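Local coordinates for protein rhamnonate dehydratase (Gibberella zeae PH-1, PDB 3FXG) that probably dehydrates L-rhamnonate to 2-keto-3-deoxy-L-rhamnonate with the help of a bound magnesium ion, as a member of the enolase superfamily, at residues V356-G361 against E367-K372. Sequence-based numbering, arbitrary orientation.
Sequences VLPVFG and EPIPTK
Glu367 OE1 is gripped from two directions: it accepts a nearly straight hydrogen bond (N-H...O 170°) from Phe360 N at 3.0 Å, through its syn lone pair, and a water donates to it at 2.7 Å. The same water also donates to Gly361 O, tying the carboxylate to the last residue of the type I beta turn Pro358-Gly361. The second oxygen, Glu367 OE2, accepts a short hydrogen bond from Val359 N at 2.6 Å, met on its syn side about 15° out of the carboxylate plane. With CG anti to the backbone N (chi1 -171°) and the chain extended beyond it, the glutamate spans the gap to the other segment, its two oxygens held by successive amides of that turn. Both segments belong to the long loop between strands 344-347 and 374-376 of the C-terminal barrel domain and run nearly antiparallel, with Tyr346 of the first strand touching Val359, Glu367 and Ile369. Next to the carboxylate the contact turns apolar. Ile369 CD1 presses against the Pro358 ring, tightly at 3.3 Å from Pro358 CG, while the other branch, Ile369 CG2, meets Val356 CG2 at 3.5 Å. Val356 CG2 also lies 3.4 Å from Thr371 OG1, and Phe181 packs on Val356 and Pro370.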
loop_
_atom_site.group_PDB
_atom_site.type_symbol
_atom_site.label_atom_id
_atom_site.label_comp_id
_atom_site.label_asym_id
_atom_site.label_seq_id
_atom_site.Cartn_x
_atom_site.Cartn_y
_atom_site.Cartn_z
ATOM N N VAL A 356 36.442 -33.385 4.016
ATOM C CA VAL A 356 35.887 -33.009 2.721
ATOM C C VAL A 356 36.236 -34.032 1.649
ATOM O O VAL A 356 37.399 -34.401 1.480
ATOM C CB VAL A 356 36.398 -31.615 2.272
ATOM C CG1 VAL A 356 36.059 -30.571 3.325
ATOM C CG2 VAL A 356 37.894 -31.653 2.042
ATOM N N LEU A 357 35.215 -34.492 0.935
ATOM C CA LEU A 357 35.385 -35.466 -0.134
ATOM C C LEU A 357 34.687 -34.933 -1.383
ATOM O O LEU A 357 33.867 -34.018 -1.296
ATOM C CB LEU A 357 34.779 -36.809 0.284
ATOM C CG LEU A 357 35.378 -37.460 1.536
ATOM C CD1 LEU A 357 34.608 -38.730 1.873
ATOM C CD2 LEU A 357 36.849 -37.771 1.302
ATOM N N PRO A 358 35.006 -35.490 -2.563
ATOM C CA PRO A 358 34.387 -35.039 -3.819
ATOM C C PRO A 358 32.865 -34.977 -3.728
ATOM O O PRO A 358 32.232 -35.886 -3.196
ATOM C CB PRO A 358 34.862 -36.081 -4.826
ATOM C CG PRO A 358 36.215 -36.455 -4.299
ATOM C CD PRO A 358 35.962 -36.584 -2.813
ATOM N N VAL A 359 32.279 -33.903 -4.252
ATOM C CA VAL A 359 30.829 -33.742 -4.217
ATOM C C VAL A 359 30.139 -34.788 -5.087
ATOM O O VAL A 359 29.070 -35.290 -4.739
ATOM C CB VAL A 359 30.393 -32.337 -4.706
ATOM C CG1 VAL A 359 31.094 -31.255 -3.895
ATOM C CG2 VAL A 359 30.697 -32.180 -6.181
ATOM N N PHE A 360 30.756 -35.118 -6.218
ATOM C CA PHE A 360 30.181 -36.094 -7.134
ATOM C C PHE A 360 30.801 -37.481 -6.984
ATOM O O PHE A 360 30.678 -38.326 -7.872
ATOM C CB PHE A 360 30.323 -35.601 -8.579
ATOM C CG PHE A 360 29.700 -34.251 -8.822
ATOM C CD1 PHE A 360 28.369 -34.011 -8.485
ATOM C CD2 PHE A 360 30.440 -33.219 -9.387
ATOM C CE1 PHE A 360 27.785 -32.763 -8.709
ATOM C CE2 PHE A 360 29.867 -31.965 -9.615
ATOM C CZ PHE A 360 28.536 -31.737 -9.275
ATOM N N GLY A 361 31.465 -37.713 -5.855
ATOM C CA GLY A 361 32.071 -39.010 -5.608
ATOM C C GLY A 361 33.165 -39.416 -6.578
ATOM O O GLY A 361 33.984 -38.590 -6.980
ATOM N N GLU A 367 38.094 -33.528 -9.362
ATOM C CA GLU A 367 37.221 -32.488 -8.838
ATOM C C GLU A 367 38.014 -31.638 -7.843
ATOM O O GLU A 367 38.638 -32.171 -6.929
ATOM C CB GLU A 367 36.017 -33.118 -8.130
ATOM C CG GLU A 367 34.929 -32.133 -7.728
ATOM C CD GLU A 367 33.865 -32.765 -6.843
ATOM O OE1 GLU A 367 33.307 -33.816 -7.226
ATOM O OE2 GLU A 367 33.587 -32.206 -5.762
ATOM N N PRO A 368 38.026 -30.307 -8.027
ATOM C CA PRO A 368 38.764 -29.447 -7.095
ATOM C C PRO A 368 37.989 -29.396 -5.778
ATOM O O PRO A 368 36.793 -29.111 -5.771
ATOM C CB PRO A 368 38.792 -28.104 -7.818
ATOM C CG PRO A 368 37.492 -28.108 -8.569
ATOM C CD PRO A 368 37.442 -29.518 -9.124
ATOM N N ILE A 369 38.663 -29.681 -4.670
ATOM C CA ILE A 369 38.001 -29.692 -3.368
ATOM C C ILE A 369 38.611 -28.705 -2.377
ATOM O O ILE A 369 39.828 -28.594 -2.267
ATOM C CB ILE A 369 38.032 -31.117 -2.770
ATOM C CG1 ILE A 369 37.262 -32.068 -3.685
ATOM C CG2 ILE A 369 37.423 -31.122 -1.373
ATOM C CD1 ILE A 369 37.414 -33.526 -3.320
ATOM N N PRO A 370 37.761 -27.974 -1.635
ATOM C CA PRO A 370 38.233 -26.991 -0.656
ATOM C C PRO A 370 38.699 -27.596 0.665
ATOM O O PRO A 370 38.134 -27.313 1.722
ATOM C CB PRO A 370 37.022 -26.080 -0.490
ATOM C CG PRO A 370 35.897 -27.048 -0.562
ATOM C CD PRO A 370 36.291 -27.936 -1.738
ATOM N N THR A 371 39.737 -28.423 0.599
ATOM C CA THR A 371 40.290 -29.060 1.792
ATOM C C THR A 371 40.779 -28.033 2.819
ATOM O O THR A 371 40.826 -28.315 4.018
ATOM C CB THR A 371 41.464 -29.994 1.415
ATOM O OG1 THR A 371 40.964 -31.101 0.652
ATOM C CG2 THR A 371 42.146 -30.528 2.660
ATOM N N LYS A 372 41.141 -26.846 2.341
ATOM C CA LYS A 372 41.625 -25.771 3.208
ATOM C C LYS A 372 40.569 -24.683 3.400
ATOM O O LYS A 372 40.865 -23.610 3.919
ATOM C CB LYS A 372 42.886 -25.131 2.621
ATOM C CG LYS A 372 44.066 -26.073 2.429
ATOM C CD LYS A 372 45.216 -25.331 1.752
ATOM C CE LYS A 372 46.407 -26.237 1.504
ATOM N NZ LYS A 372 46.078 -27.365 0.591
HETATM O O HOH W 1 34.289 -36.100 -8.145
#